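Arsenate Reductase (Corynebacterium glutamicum, PDB 3T38) reduces arsenate to arsenite in a thioredoxin-dependent reaction, using a low molecular weight tyrosine phosphatase fold, and takes part in arsenic resistance. Local coordinates at residues 16-21 with 37-42; 27-32 with 72-77; 66-71 with 111-116; 83-88 with 144-149. All blocks are in the same frame, centred on the assembly; numbering follows the deposited sequence.

Interaction 1: 16-21 with 37-42. With D1D ((4S,5S)-1,2-dithiane-4,5-diol), chain C.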
loop_
_atom_site.group_PDB
_atom_site.type_symbol
_atom_site.label_atom_id
_atom_site.label_comp_id
_atom_site.label_asym_id
_atom_site.label_seq_id
_atom_site.Cartn_x
_atom_site.Cartn_y
_atom_site.Cartn_z
ATOM N N ARG A 16 17.920 -7.556 -7.797
ATOM C CA ARG A 16 18.089 -8.791 -8.577
ATOM C C ARG A 16 16.763 -9.378 -9.072
ATOM O O ARG A 16 16.635 -9.704 -10.245
ATOM C CB ARG A 16 18.955 -9.833 -7.872
ATOM C CG ARG A 16 19.210 -11.089 -8.721
ATOM C CD ARG A 16 19.716 -12.306 -7.895
ATOM N NE ARG A 16 18.923 -12.489 -6.676
ATOM C CZ ARG A 16 17.702 -13.011 -6.657
ATOM N NH1 ARG A 16 17.143 -13.433 -7.790
ATOM N NH2 ARG A 16 17.038 -13.139 -5.506
ATOM N N ILE A 17 15.784 -9.433 -8.174
ATOM C CA ILE A 17 14.390 -9.806 -8.457
ATOM C C ILE A 17 13.686 -8.904 -9.498
ATOM O O ILE A 17 12.994 -9.402 -10.397
ATOM C CB ILE A 17 13.562 -9.876 -7.113
ATOM C CG1 ILE A 17 14.116 -10.958 -6.174
ATOM C CG2 ILE A 17 12.085 -10.179 -7.373
ATOM C CD1 ILE A 17 13.750 -10.698 -4.723
ATOM N N ALA A 18 13.861 -7.593 -9.415
ATOM C CA ALA A 18 13.313 -6.707 -10.442
ATOM C C ALA A 18 13.918 -6.964 -11.842
ATOM O O ALA A 18 13.196 -6.949 -12.829
ATOM C CB ALA A 18 13.518 -5.270 -10.049
ATOM N N ASN A 19 15.220 -7.213 -11.911
ATOM C CA ASN A 19 15.898 -7.463 -13.195
ATOM C C ASN A 19 15.256 -8.685 -13.819
ATOM O O ASN A 19 14.675 -8.607 -14.902
ATOM C CB ASN A 19 17.436 -7.616 -13.029
ATOM C CG ASN A 19 18.160 -8.012 -14.355
ATOM O OD1 ASN A 19 17.514 -8.359 -15.355
ATOM N ND2 ASN A 19 19.513 -7.963 -14.351
ATOM N N GLU A 20 15.277 -9.785 -13.077
ATOM C CA GLU A 20 14.628 -11.017 -13.488
ATOM C C GLU A 20 13.153 -10.860 -13.889
ATOM O O GLU A 20 12.703 -11.419 -14.862
ATOM C CB GLU A 20 14.911 -12.126 -12.455
ATOM C CG GLU A 20 16.267 -12.859 -12.819
ATOM C CD GLU A 20 17.160 -13.361 -11.637
ATOM O OE1 GLU A 20 16.724 -13.357 -10.449
ATOM O OE2 GLU A 20 18.316 -13.780 -11.932
ATOM N N LEU A 21 12.396 -10.065 -13.139
ATOM C CA LEU A 21 10.995 -9.857 -13.440
ATOM C C LEU A 21 10.834 -8.950 -14.667
ATOM O O LEU A 21 9.933 -9.148 -15.459
ATOM C CB LEU A 21 10.362 -9.182 -12.256
ATOM C CG LEU A 21 9.067 -9.719 -11.689
ATOM C CD1 LEU A 21 8.824 -11.244 -11.858
ATOM C CD2 LEU A 21 9.025 -9.265 -10.226
ATOM N N TYR A 37 6.772 -2.458 -8.939
ATOM C CA TYR A 37 6.016 -3.561 -8.390
ATOM C C TYR A 37 6.736 -4.241 -7.280
ATOM O O TYR A 37 6.190 -4.466 -6.176
ATOM C CB TYR A 37 5.580 -4.564 -9.447
ATOM C CG TYR A 37 4.132 -4.367 -9.739
ATOM C CD1 TYR A 37 3.151 -5.137 -9.090
ATOM C CD2 TYR A 37 3.716 -3.423 -10.661
ATOM C CE1 TYR A 37 1.767 -4.931 -9.360
ATOM C CE2 TYR A 37 2.334 -3.228 -10.940
ATOM C CZ TYR A 37 1.393 -3.975 -10.295
ATOM O OH TYR A 37 0.049 -3.732 -10.577
ATOM N N ILE A 38 7.985 -4.542 -7.521
ATOM C CA ILE A 38 8.713 -5.221 -6.468
ATOM C C ILE A 38 9.092 -4.356 -5.249
ATOM O O ILE A 38 8.962 -4.812 -4.111
ATOM C CB ILE A 38 9.854 -5.984 -7.049
ATOM C CG1 ILE A 38 10.751 -6.497 -5.958
ATOM C CG2 ILE A 38 10.601 -5.120 -8.030
ATOM C CD1 ILE A 38 12.152 -6.160 -6.226
ATOM N N PHE A 39 9.590 -3.146 -5.472
ATOM C CA PHE A 39 10.008 -2.331 -4.338
ATOM C C PHE A 39 8.799 -1.800 -3.550
ATOM O O PHE A 39 8.874 -1.725 -2.311
ATOM C CB PHE A 39 10.898 -1.176 -4.734
ATOM C CG PHE A 39 12.317 -1.600 -5.099
ATOM C CD1 PHE A 39 12.649 -1.886 -6.432
ATOM C CD2 PHE A 39 13.309 -1.674 -4.126
ATOM C CE1 PHE A 39 13.929 -2.277 -6.802
ATOM C CE2 PHE A 39 14.627 -2.057 -4.488
ATOM C CZ PHE A 39 14.936 -2.372 -5.827
ATOM N N GLU A 40 7.712 -1.444 -4.254
ATOM C CA GLU A 40 6.519 -0.972 -3.593
ATOM C C GLU A 40 5.875 -2.100 -2.826
ATOM O O GLU A 40 5.370 -1.908 -1.709
ATOM C CB GLU A 40 5.535 -0.302 -4.563
ATOM C CG GLU A 40 6.119 0.959 -5.205
ATOM C CD GLU A 40 6.482 2.079 -4.177
ATOM O OE1 GLU A 40 6.133 1.988 -2.982
ATOM O OE2 GLU A 40 7.115 3.078 -4.579
ATOM N N SER A 41 5.875 -3.301 -3.407
ATOM C CA SER A 41 5.348 -4.429 -2.658
ATOM C C SER A 41 6.091 -4.742 -1.355
ATOM O O SER A 41 5.457 -5.038 -0.324
ATOM C CB SER A 41 5.316 -5.675 -3.524
ATOM O OG SER A 41 4.232 -5.561 -4.399
ATOM N N TYR A 42 7.423 -4.710 -1.437
ATOM C CA TYR A 42 8.316 -4.845 -0.293
ATOM C C TYR A 42 7.999 -3.845 0.819
ATOM O O TYR A 42 7.868 -4.206 1.971
ATOM C CB TYR A 42 9.717 -4.600 -0.756
ATOM C CG TYR A 42 10.739 -4.724 0.376
ATOM C CD1 TYR A 42 11.327 -3.587 0.930
ATOM C CD2 TYR A 42 11.122 -5.970 0.838
ATOM C CE1 TYR A 42 12.259 -3.692 1.936
ATOM C CE2 TYR A 42 12.038 -6.105 1.851
ATOM C CZ TYR A 42 12.605 -4.959 2.407
ATOM O OH TYR A 42 13.516 -5.091 3.417
HETATM S S1 D1D C . 2.365 1.728 -6.556
HETATM C C1 D1D C . 2.972 2.473 -8.105
HETATM C C2 D1D C . 2.591 1.578 -9.227
HETATM O O2 D1D C . 3.246 2.023 -10.346
HETATM C C3 D1D C . 3.288 0.252 -9.032
HETATM O O3 D1D C . 3.565 -0.117 -10.299
HETATM C C4 D1D C . 2.501 -0.874 -8.418
HETATM S S4 D1D C . 2.408 -0.566 -6.624
#
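Ala-18 and Ile-38 make the closest touch between segments 16-21 and 37-42. CB of Ala-18 rests 3.6 Å from CG2 of Ile-38. The backbones are nearest here too, with the CA atoms of Ala-18 and Ile-38 6.3 Å apart. The small alanine side chain fits this close approach. The longer branch of Ile-38 has CG1 anti to the backbone N (chi1 170°). It carries CD1 across to Ile-17, where it lies 4.1 Å from CB. The two isoleucine side chains meet at a slant. Phe-39 adds a looser touch, CE1 to Ala-18 CB at 4.4 Å. The contact is apolar and buried. The next shell is the ligand pocket. C4 of the dithiane diol sits over one face of the Tyr-37 ring, 3.4 Å above its plane and offset toward the rim. CB of Glu-40 is 3.8 Å from S4 of the ligand. Ser-41 OG donates to Tyr-37 O, which also accepts the helical bond from Ser-41 N. The same hydroxyl is hydrogen-bonded to Arg-66 NH1. The local axes of the two segments run 9.8 Å apart at 139°, nearer antiparallel than parallel. Tyr-169 of the second subunit packs on Phe-39, and Arg-152 of that subunit makes a cation-pi contact with its ring. Leu-14 of helix 10-24 extends the packing onto Ile-38 and Phe-39, and helix 55-73 meets Tyr-37.

Interaction 2: 27-32 with 72-77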
loop_
_atom_site.group_PDB
_atom_site.type_symbol
_atom_site.label_atom_id
_atom_site.label_comp_id
_atom_site.label_asym_id
_atom_site.label_seq_id
_atom_site.Cartn_x
_atom_site.Cartn_y
_atom_site.Cartn_z
ATOM N N GLY A 27 7.723 -7.067 -22.991
ATOM C CA GLY A 27 6.689 -7.082 -24.027
ATOM C C GLY A 27 5.318 -6.854 -23.405
ATOM O O GLY A 27 4.398 -6.420 -24.090
ATOM N N VAL A 28 5.182 -7.119 -22.106
ATOM C CA VAL A 28 3.884 -7.044 -21.434
ATOM C C VAL A 28 3.696 -5.754 -20.617
ATOM O O VAL A 28 2.737 -4.991 -20.810
ATOM C CB VAL A 28 3.680 -8.295 -20.529
ATOM C CG1 VAL A 28 2.370 -8.240 -19.755
ATOM C CG2 VAL A 28 3.771 -9.576 -21.385
ATOM N N PHE A 29 4.613 -5.523 -19.688
ATOM C CA PHE A 29 4.618 -4.292 -18.920
ATOM C C PHE A 29 5.957 -3.633 -19.056
ATOM O O PHE A 29 6.960 -4.340 -19.211
ATOM C CB PHE A 29 4.336 -4.582 -17.430
ATOM C CG PHE A 29 3.001 -5.200 -17.189
ATOM C CD1 PHE A 29 1.845 -4.614 -17.719
ATOM C CD2 PHE A 29 2.886 -6.375 -16.467
ATOM C CE1 PHE A 29 0.615 -5.187 -17.514
ATOM C CE2 PHE A 29 1.626 -6.953 -16.230
ATOM C CZ PHE A 29 0.512 -6.367 -16.753
ATOM N N SER A 30 5.944 -2.292 -19.003
ATOM C CA SER A 30 7.143 -1.458 -18.804
ATOM C C SER A 30 7.930 -1.927 -17.595
ATOM O O SER A 30 7.336 -2.208 -16.486
ATOM C CB SER A 30 6.780 0.022 -18.582
ATOM O OG SER A 30 5.674 0.435 -19.391
ATOM N N ALA A 31 9.242 -2.042 -17.833
ATOM C CA ALA A 31 10.281 -2.237 -16.826
ATOM C C ALA A 31 10.121 -1.292 -15.634
ATOM O O ALA A 31 10.333 -1.701 -14.514
ATOM C CB ALA A 31 11.610 -2.061 -17.420
ATOM N N GLU A 32 9.761 -0.038 -15.895
ATOM C CA GLU A 32 9.519 0.931 -14.834
ATOM C C GLU A 32 8.373 0.443 -13.960
ATOM O O GLU A 32 8.481 0.475 -12.750
ATOM C CB GLU A 32 9.283 2.368 -15.372
ATOM C CG GLU A 32 8.264 2.445 -16.499
ATOM C CD GLU A 32 8.247 3.751 -17.258
ATOM O OE1 GLU A 32 7.130 4.353 -17.343
ATOM O OE2 GLU A 32 9.335 4.141 -17.801
ATOM N N VAL A 72 -4.088 -10.245 -16.194
ATOM C CA VAL A 72 -5.443 -10.778 -16.391
ATOM C C VAL A 72 -6.416 -9.606 -16.578
ATOM O O VAL A 72 -7.145 -9.545 -17.550
ATOM C CB VAL A 72 -5.862 -11.701 -15.217
ATOM C CG1 VAL A 72 -7.365 -12.053 -15.287
ATOM C CG2 VAL A 72 -5.030 -12.980 -15.247
ATOM N N ALA A 73 -6.384 -8.659 -15.651
ATOM C CA ALA A 73 -7.220 -7.470 -15.712
ATOM C C ALA A 73 -7.198 -6.867 -17.108
ATOM O O ALA A 73 -8.215 -6.406 -17.601
ATOM C CB ALA A 73 -6.759 -6.444 -14.668
ATOM N N GLU A 74 -6.031 -6.908 -17.752
ATOM C CA GLU A 74 -5.815 -6.280 -19.070
ATOM C C GLU A 74 -5.845 -7.258 -20.265
ATOM O O GLU A 74 -5.420 -6.928 -21.405
ATOM C CB GLU A 74 -4.497 -5.529 -19.055
ATOM C CG GLU A 74 -4.369 -4.566 -17.922
ATOM C CD GLU A 74 -3.278 -3.534 -18.123
ATOM O OE1 GLU A 74 -2.399 -3.683 -19.035
ATOM O OE2 GLU A 74 -3.309 -2.545 -17.363
ATOM N N GLY A 75 -6.353 -8.455 -19.993
ATOM C CA GLY A 75 -6.507 -9.495 -20.989
ATOM C C GLY A 75 -5.221 -9.921 -21.677
ATOM O O GLY A 75 -5.223 -10.164 -22.888
ATOM N N LYS A 76 -4.138 -10.015 -20.906
ATOM C CA LYS A 76 -2.834 -10.440 -21.405
ATOM C C LYS A 76 -2.565 -11.925 -21.099
ATOM O O LYS A 76 -1.476 -12.421 -21.357
ATOM C CB LYS A 76 -1.753 -9.576 -20.760
ATOM C CG LYS A 76 -1.677 -8.184 -21.308
ATOM C CD LYS A 76 -0.779 -7.329 -20.444
ATOM C CE LYS A 76 -0.953 -5.821 -20.712
ATOM N NZ LYS A 76 -0.904 -5.486 -22.143
ATOM N N VAL A 77 -3.547 -12.603 -20.514
ATOM C CA VAL A 77 -3.452 -14.010 -20.144
ATOM C C VAL A 77 -4.644 -14.752 -20.780
ATOM O O VAL A 77 -5.802 -14.418 -20.512
ATOM C CB VAL A 77 -3.508 -14.198 -18.598
ATOM C CG1 VAL A 77 -3.544 -15.677 -18.237
ATOM C CG2 VAL A 77 -2.347 -13.502 -17.888
#
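A Schellman motif ends helix 55-73, and Lys-76, just beyond its glycine, lays its chain against Val-28 and Phe-29. Gly-75 is the C-prime residue with positive phi (59°). Its N bonds to Val-72 O at 2.8 Å, and Lys-76 N bonds to Ala-71 O. The CB bonds of Glu-74 and Lys-76 both point toward segment 27-32. CD of Lys-76 is only 3.3 Å from CG1 of Val-28, a tight carbon pair, and the two side chains pass in opposite directions. CE of Lys-76 then comes 3.6 Å from CE1 of Phe-29. OE1 of Glu-74 meets CE1 of Phe-29 at the ring edge, in the ring plane, at 3.7 Å. The carboxylate is turned 77° against the ring. CG1 of Val-28 swings away from its own backbone N (chi1 177°), which puts this methyl over the centre of the Phe-29 ring. Lys-76 NZ and Glu-74 OE1 form a long salt bridge of 3.9 Å. Glu-74 and Lys-76 are exposed, and Phe-29 is buried. Phe-29 packs on Leu-67 and Leu-70 of helix 55-73. It lies just before helix 31-49, and Glu-32 of the second subunit packs on it.

Interaction 3: 66-71 with 111-116. With D1D ((4S,5S)-1,2-dithiane-4,5-diol), chain C.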
loop_
_atom_site.group_PDB
_atom_site.type_symbol
_atom_site.label_atom_id
_atom_site.label_comp_id
_atom_site.label_asym_id
_atom_site.label_seq_id
_atom_site.Cartn_x
_atom_site.Cartn_y
_atom_site.Cartn_z
ATOM N N ARG A 66 0.595 -10.120 -8.001
ATOM C CA ARG A 66 0.021 -8.832 -8.446
ATOM C C ARG A 66 0.198 -8.565 -9.956
ATOM O O ARG A 66 -0.746 -8.189 -10.657
ATOM C CB ARG A 66 0.585 -7.681 -7.625
ATOM C CG ARG A 66 -0.037 -7.574 -6.243
ATOM C CD ARG A 66 0.673 -6.503 -5.456
ATOM N NE ARG A 66 0.202 -5.204 -5.941
ATOM C CZ ARG A 66 0.768 -4.040 -5.653
ATOM N NH1 ARG A 66 1.905 -3.987 -4.958
ATOM N NH2 ARG A 66 0.200 -2.922 -6.099
ATOM N N LEU A 67 1.382 -8.829 -10.461
ATOM C CA LEU A 67 1.612 -8.690 -11.909
ATOM C C LEU A 67 0.729 -9.610 -12.717
ATOM O O LEU A 67 0.230 -9.197 -13.693
ATOM C CB LEU A 67 3.081 -8.901 -12.264
ATOM C CG LEU A 67 3.976 -7.765 -11.804
ATOM C CD1 LEU A 67 5.473 -8.231 -11.738
ATOM C CD2 LEU A 67 3.814 -6.564 -12.751
ATOM N N HIS A 68 0.519 -10.855 -12.257
ATOM C CA HIS A 68 -0.399 -11.800 -12.924
ATOM C C HIS A 68 -1.825 -11.263 -12.883
ATOM O O HIS A 68 -2.470 -11.201 -13.910
ATOM C CB HIS A 68 -0.319 -13.207 -12.328
ATOM C CG HIS A 68 -1.183 -14.216 -13.044
ATOM N ND1 HIS A 68 -0.785 -14.856 -14.205
ATOM C CD2 HIS A 68 -2.425 -14.696 -12.759
ATOM C CE1 HIS A 68 -1.748 -15.667 -14.614
ATOM N NE2 HIS A 68 -2.754 -15.589 -13.755
ATOM N N ALA A 69 -2.299 -10.837 -11.705
ATOM C CA ALA A 69 -3.582 -10.171 -11.621
ATOM C C ALA A 69 -3.673 -9.034 -12.660
ATOM O O ALA A 69 -4.635 -8.995 -13.429
ATOM C CB ALA A 69 -3.864 -9.651 -10.226
ATOM N N LEU A 70 -2.680 -8.163 -12.742
ATOM C CA LEU A 70 -2.741 -7.070 -13.716
ATOM C C LEU A 70 -2.765 -7.530 -15.185
ATOM O O LEU A 70 -3.468 -6.950 -16.003
ATOM C CB LEU A 70 -1.584 -6.087 -13.496
ATOM C CG LEU A 70 -1.550 -4.764 -14.289
ATOM C CD1 LEU A 70 -2.818 -3.909 -13.963
ATOM C CD2 LEU A 70 -0.290 -3.978 -13.960
ATOM N N ALA A 71 -1.985 -8.557 -15.498
ATOM C CA ALA A 71 -1.990 -9.203 -16.817
ATOM C C ALA A 71 -3.405 -9.666 -17.180
ATOM O O ALA A 71 -3.860 -9.515 -18.311
ATOM C CB ALA A 71 -1.039 -10.400 -16.784
ATOM N N GLU A 111 -8.676 -19.004 -9.602
ATOM C CA GLU A 111 -7.604 -18.302 -8.943
ATOM C C GLU A 111 -8.169 -17.532 -7.750
ATOM O O GLU A 111 -9.023 -16.711 -7.917
ATOM C CB GLU A 111 -6.855 -17.377 -9.909
ATOM C CG GLU A 111 -6.344 -18.150 -11.120
ATOM C CD GLU A 111 -4.992 -17.633 -11.619
ATOM O OE1 GLU A 111 -4.057 -17.525 -10.779
ATOM O OE2 GLU A 111 -4.884 -17.329 -12.834
ATOM N N VAL A 112 -7.700 -17.808 -6.543
ATOM C CA VAL A 112 -8.318 -17.159 -5.370
ATOM C C VAL A 112 -7.292 -16.230 -4.734
ATOM O O VAL A 112 -6.154 -16.620 -4.581
ATOM C CB VAL A 112 -8.809 -18.197 -4.337
ATOM C CG1 VAL A 112 -9.816 -17.517 -3.307
ATOM C CG2 VAL A 112 -9.545 -19.403 -5.030
ATOM N N ARG A 113 -7.717 -15.025 -4.299
ATOM C CA ARG A 113 -6.859 -14.067 -3.619
ATOM C C ARG A 113 -7.494 -13.564 -2.379
ATOM O O ARG A 113 -8.736 -13.584 -2.234
ATOM C CB ARG A 113 -6.615 -12.904 -4.521
ATOM C CG ARG A 113 -6.124 -13.367 -5.852
ATOM C CD ARG A 113 -5.519 -12.227 -6.645
ATOM N NE ARG A 113 -4.791 -12.687 -7.842
ATOM C CZ ARG A 113 -5.340 -12.913 -9.031
ATOM N NH1 ARG A 113 -6.663 -12.839 -9.189
ATOM N NH2 ARG A 113 -4.568 -13.268 -10.072
ATOM N N SER A 114 -6.657 -13.100 -1.453
ATOM C CA SER A 114 -7.198 -12.335 -0.311
ATOM C C SER A 114 -6.406 -11.061 0.016
ATOM O O SER A 114 -5.298 -10.887 -0.456
ATOM C CB SER A 114 -7.273 -13.227 0.940
ATOM O OG SER A 114 -6.004 -13.800 1.288
ATOM N N ALA A 115 -6.978 -10.163 0.843
ATOM C CA ALA A 115 -6.262 -8.960 1.192
ATOM C C ALA A 115 -6.963 -8.306 2.334
ATOM O O ALA A 115 -8.082 -8.709 2.672
ATOM C CB ALA A 115 -6.115 -7.985 -0.069
ATOM N N GLY A 116 -6.287 -7.314 2.928
ATOM C CA GLY A 116 -6.787 -6.625 4.091
ATOM C C GLY A 116 -6.744 -5.130 3.866
ATOM O O GLY A 116 -5.955 -4.642 3.033
HETATM S S1 D1D C . 2.365 1.728 -6.556
HETATM C C1 D1D C . 2.972 2.473 -8.105
HETATM C C2 D1D C . 2.591 1.578 -9.227
HETATM O O2 D1D C . 3.246 2.023 -10.346
HETATM C C3 D1D C . 3.288 0.252 -9.032
HETATM O O3 D1D C . 3.565 -0.117 -10.299
HETATM C C4 D1D C . 2.501 -0.874 -8.418
HETATM S S4 D1D C . 2.408 -0.566 -6.624
#
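Glu-111, at the start of the strand, accepts a hydrogen bond from His-68. NE2 of His-68 reaches OE2 of Glu-111 at 2.9 Å, with an N-H...O angle of 145°. The carboxylate is met on its syn side, a little out of plane. With chi1 at -176° the His-68 ring extends away from its backbone N and out to the strand. OE2 also has a weak bond from Gln-83 NE2. Val-112 turns to the other face of the sheet, onto helix 94-106. This strand is outermost within this chain in the four-stranded parallel sheet, order 2-1-3-4, of the low molecular weight tyrosine phosphatase fold, and here it meets helix 55-73. Arg-113 again faces that helix. CB of Ala-69 sits over one face of the Arg-113 guanidinium, 3.6 Å above its plane and offset toward the rim. NH2 of Arg-113 also approaches CD2 of His-68, edge to edge at 3.7 Å, the two planes 36° apart. The main polar partner of Arg-113 is Gln-83 OE1, bonded to NH1. The CB bond of Arg-66, on the helix, points away from the strand, and its NH2 lies 3.3 Å from S4 of the dithiane diol. Ser-114 OG bonds to Asn-91. At the end of the strand the backbone of Gly-116 bonds to that of Lys-144.

Interaction 4: 83-88 with 144-149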
loop_
_atom_site.group_PDB
_atom_site.type_symbol
_atom_site.label_atom_id
_atom_site.label_comp_id
_atom_site.label_asym_id
_atom_site.label_seq_id
_atom_site.Cartn_x
_atom_site.Cartn_y
_atom_site.Cartn_z
ATOM N N GLN A 83 -11.664 -15.667 -11.258
ATOM C CA GLN A 83 -10.747 -15.024 -10.332
ATOM C C GLN A 83 -11.582 -14.491 -9.176
ATOM O O GLN A 83 -12.505 -13.710 -9.366
ATOM C CB GLN A 83 -10.074 -13.885 -11.041
ATOM C CG GLN A 83 -9.532 -14.226 -12.525
ATOM C CD GLN A 83 -8.088 -14.754 -12.492
ATOM O OE1 GLN A 83 -7.211 -14.145 -11.873
ATOM N NE2 GLN A 83 -7.849 -15.876 -13.119
ATOM N N VAL A 84 -11.278 -14.911 -7.954
ATOM C CA VAL A 84 -12.075 -14.512 -6.789
ATOM C C VAL A 84 -11.191 -13.834 -5.757
ATOM O O VAL A 84 -10.027 -14.243 -5.559
ATOM C CB VAL A 84 -12.706 -15.737 -6.187
ATOM C CG1 VAL A 84 -13.529 -15.402 -4.948
ATOM C CG2 VAL A 84 -13.542 -16.498 -7.255
ATOM N N LEU A 85 -11.726 -12.779 -5.114
ATOM C CA LEU A 85 -11.017 -12.050 -4.133
ATOM C C LEU A 85 -11.840 -11.932 -2.828
ATOM O O LEU A 85 -13.002 -11.508 -2.864
ATOM C CB LEU A 85 -10.698 -10.654 -4.681
ATOM C CG LEU A 85 -10.138 -9.704 -3.590
ATOM C CD1 LEU A 85 -8.700 -10.013 -3.162
ATOM C CD2 LEU A 85 -10.247 -8.260 -3.928
ATOM N N PHE A 86 -11.227 -12.260 -1.682
ATOM C CA PHE A 86 -11.859 -12.043 -0.357
ATOM C C PHE A 86 -11.119 -10.923 0.368
ATOM O O PHE A 86 -9.888 -10.853 0.281
ATOM C CB PHE A 86 -11.859 -13.319 0.507
ATOM C CG PHE A 86 -12.570 -14.472 -0.148
ATOM C CD1 PHE A 86 -11.871 -15.343 -1.030
ATOM C CD2 PHE A 86 -13.950 -14.651 0.032
ATOM C CE1 PHE A 86 -12.551 -16.422 -1.669
ATOM C CE2 PHE A 86 -14.642 -15.740 -0.605
ATOM C CZ PHE A 86 -13.955 -16.597 -1.461
ATOM N N ILE A 87 -11.867 -10.082 1.093
ATOM C CA ILE A 87 -11.318 -8.877 1.707
ATOM C C ILE A 87 -11.923 -8.780 3.104
ATOM O O ILE A 87 -13.128 -8.828 3.194
ATOM C CB ILE A 87 -11.741 -7.576 0.892
ATOM C CG1 ILE A 87 -11.257 -7.665 -0.578
ATOM C CG2 ILE A 87 -11.133 -6.279 1.534
ATOM C CD1 ILE A 87 -11.673 -6.532 -1.398
ATOM N N CYS A 88 -11.090 -8.662 4.154
ATOM C CA CYS A 88 -11.558 -8.446 5.573
ATOM C C CYS A 88 -10.571 -7.448 6.156
ATOM O O CYS A 88 -9.789 -6.845 5.390
ATOM C CB CYS A 88 -11.557 -9.754 6.384
ATOM S SG CYS A 88 -9.859 -10.504 6.670
ATOM N N LYS A 144 -1.753 -9.156 3.627
ATOM C CA LYS A 144 -1.212 -8.217 2.607
ATOM C C LYS A 144 -2.272 -7.167 2.397
ATOM O O LYS A 144 -3.455 -7.487 2.512
ATOM C CB LYS A 144 -0.910 -8.939 1.307
ATOM C CG LYS A 144 -2.127 -9.633 0.580
ATOM C CD LYS A 144 -1.663 -10.802 -0.388
ATOM C CE LYS A 144 -1.537 -12.180 0.373
ATOM N NZ LYS A 144 -2.845 -12.420 1.111
ATOM N N PRO A 145 -1.870 -5.936 2.032
ATOM C CA PRO A 145 -2.939 -4.957 1.800
ATOM C C PRO A 145 -3.673 -5.143 0.495
ATOM O O PRO A 145 -3.089 -5.555 -0.536
ATOM C CB PRO A 145 -2.193 -3.619 1.717
ATOM C CG PRO A 145 -0.807 -3.972 1.070
ATOM C CD PRO A 145 -0.540 -5.473 1.546
ATOM N N LEU A 146 -4.940 -4.736 0.509
ATOM C CA LEU A 146 -5.703 -4.574 -0.722
ATOM C C LEU A 146 -5.000 -3.691 -1.750
ATOM O O LEU A 146 -4.524 -2.616 -1.433
ATOM C CB LEU A 146 -7.054 -3.950 -0.389
ATOM C CG LEU A 146 -8.053 -3.928 -1.532
ATOM C CD1 LEU A 146 -8.308 -5.412 -2.096
ATOM C CD2 LEU A 146 -9.303 -3.227 -0.900
ATOM N N THR A 147 -4.968 -4.129 -2.981
ATOM C CA THR A 147 -4.361 -3.320 -4.056
ATOM C C THR A 147 -5.338 -3.365 -5.246
ATOM O O THR A 147 -6.210 -4.213 -5.326
ATOM C CB THR A 147 -3.003 -3.865 -4.491
ATOM O OG1 THR A 147 -3.157 -5.232 -4.890
ATOM C CG2 THR A 147 -1.891 -3.742 -3.350
ATOM N N ASP A 148 -5.224 -2.403 -6.125
ATOM C CA ASP A 148 -6.194 -2.213 -7.186
ATOM C C ASP A 148 -6.044 -3.292 -8.235
ATOM O O ASP A 148 -7.039 -3.763 -8.746
ATOM C CB ASP A 148 -5.950 -0.840 -7.871
ATOM C CG ASP A 148 -7.068 -0.455 -8.826
ATOM O OD1 ASP A 148 -8.194 -0.199 -8.329
ATOM O OD2 ASP A 148 -6.792 -0.372 -10.033
ATOM N N ASP A 149 -4.814 -3.702 -8.562
ATOM C CA ASP A 149 -4.644 -4.686 -9.640
ATOM C C ASP A 149 -5.511 -5.939 -9.370
ATOM O O ASP A 149 -6.156 -6.445 -10.276
ATOM C CB ASP A 149 -3.187 -5.099 -9.822
ATOM C CG ASP A 149 -2.437 -5.167 -8.515
ATOM O OD1 ASP A 149 -3.006 -5.569 -7.431
ATOM O OD2 ASP A 149 -1.294 -4.700 -8.534
#
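Asp-149 OD2 is gripped by two groups, a hydrogen bond from Tyr-37 OH and a salt bridge from Arg-66 NE. Its other oxygen, OD1, accepts Thr-147 OG1 at 2.6 Å, on the syn side and 17° out of the carboxylate plane. These bonds fix the rotation of the carboxylate. They also hold the loop that leads into helix 148-153, next to an inner strand of the parallel sheet of the phosphatase fold. That strand, 83-88, ends at Cys-88, which opens the CX5R signature of the phosphatase-type P-loop. The loop itself meets the strand through Leu-146 alone. The CB bond of Leu-146 is directed at the strand, and a chi1 of -170° carries CD1 on to Leu-85 and Ile-87. These two receive it, while Val-84 and Phe-86 face helix 94-106 on the other side of the sheet. Asp-148 OD2 bridges to Arg-152 of its own chain and to Arg-36 of the second subunit, and Asp-148 N bonds to Glu-40 of that subunit. CD1 of Leu-146 does most of the touching. It lies 3.9 Å from CD2 of Leu-85. The side chains of Ile-87 and Leu-146 cross at about a right angle, with CD1 of Ile-87 3.6 Å from CD1 of Leu-146 and 4.1 Å from its CD2.

From the N terminus, interaction 1 closes the loop between helices 10-24 and 31-49. Interaction 2 opens at 27-32, within that loop, and closes at 72-77, so the two cross. Interaction 3 opens at 66-71, before interaction 2 closes, and crosses it in turn. Interaction 4 opens at 83-88, inside the span of interaction 3, and closes beyond it at 144-149. These two also cross, and their strands are neighbours in the sheet. Interactions 1 and 4 are in series along the chain, yet they touch in space. Interactions 1 and 2 tie the N-terminal helices together, interaction 3 joins them to the sheet, and interaction 4 packs a loop on that sheet; each touches the second subunit.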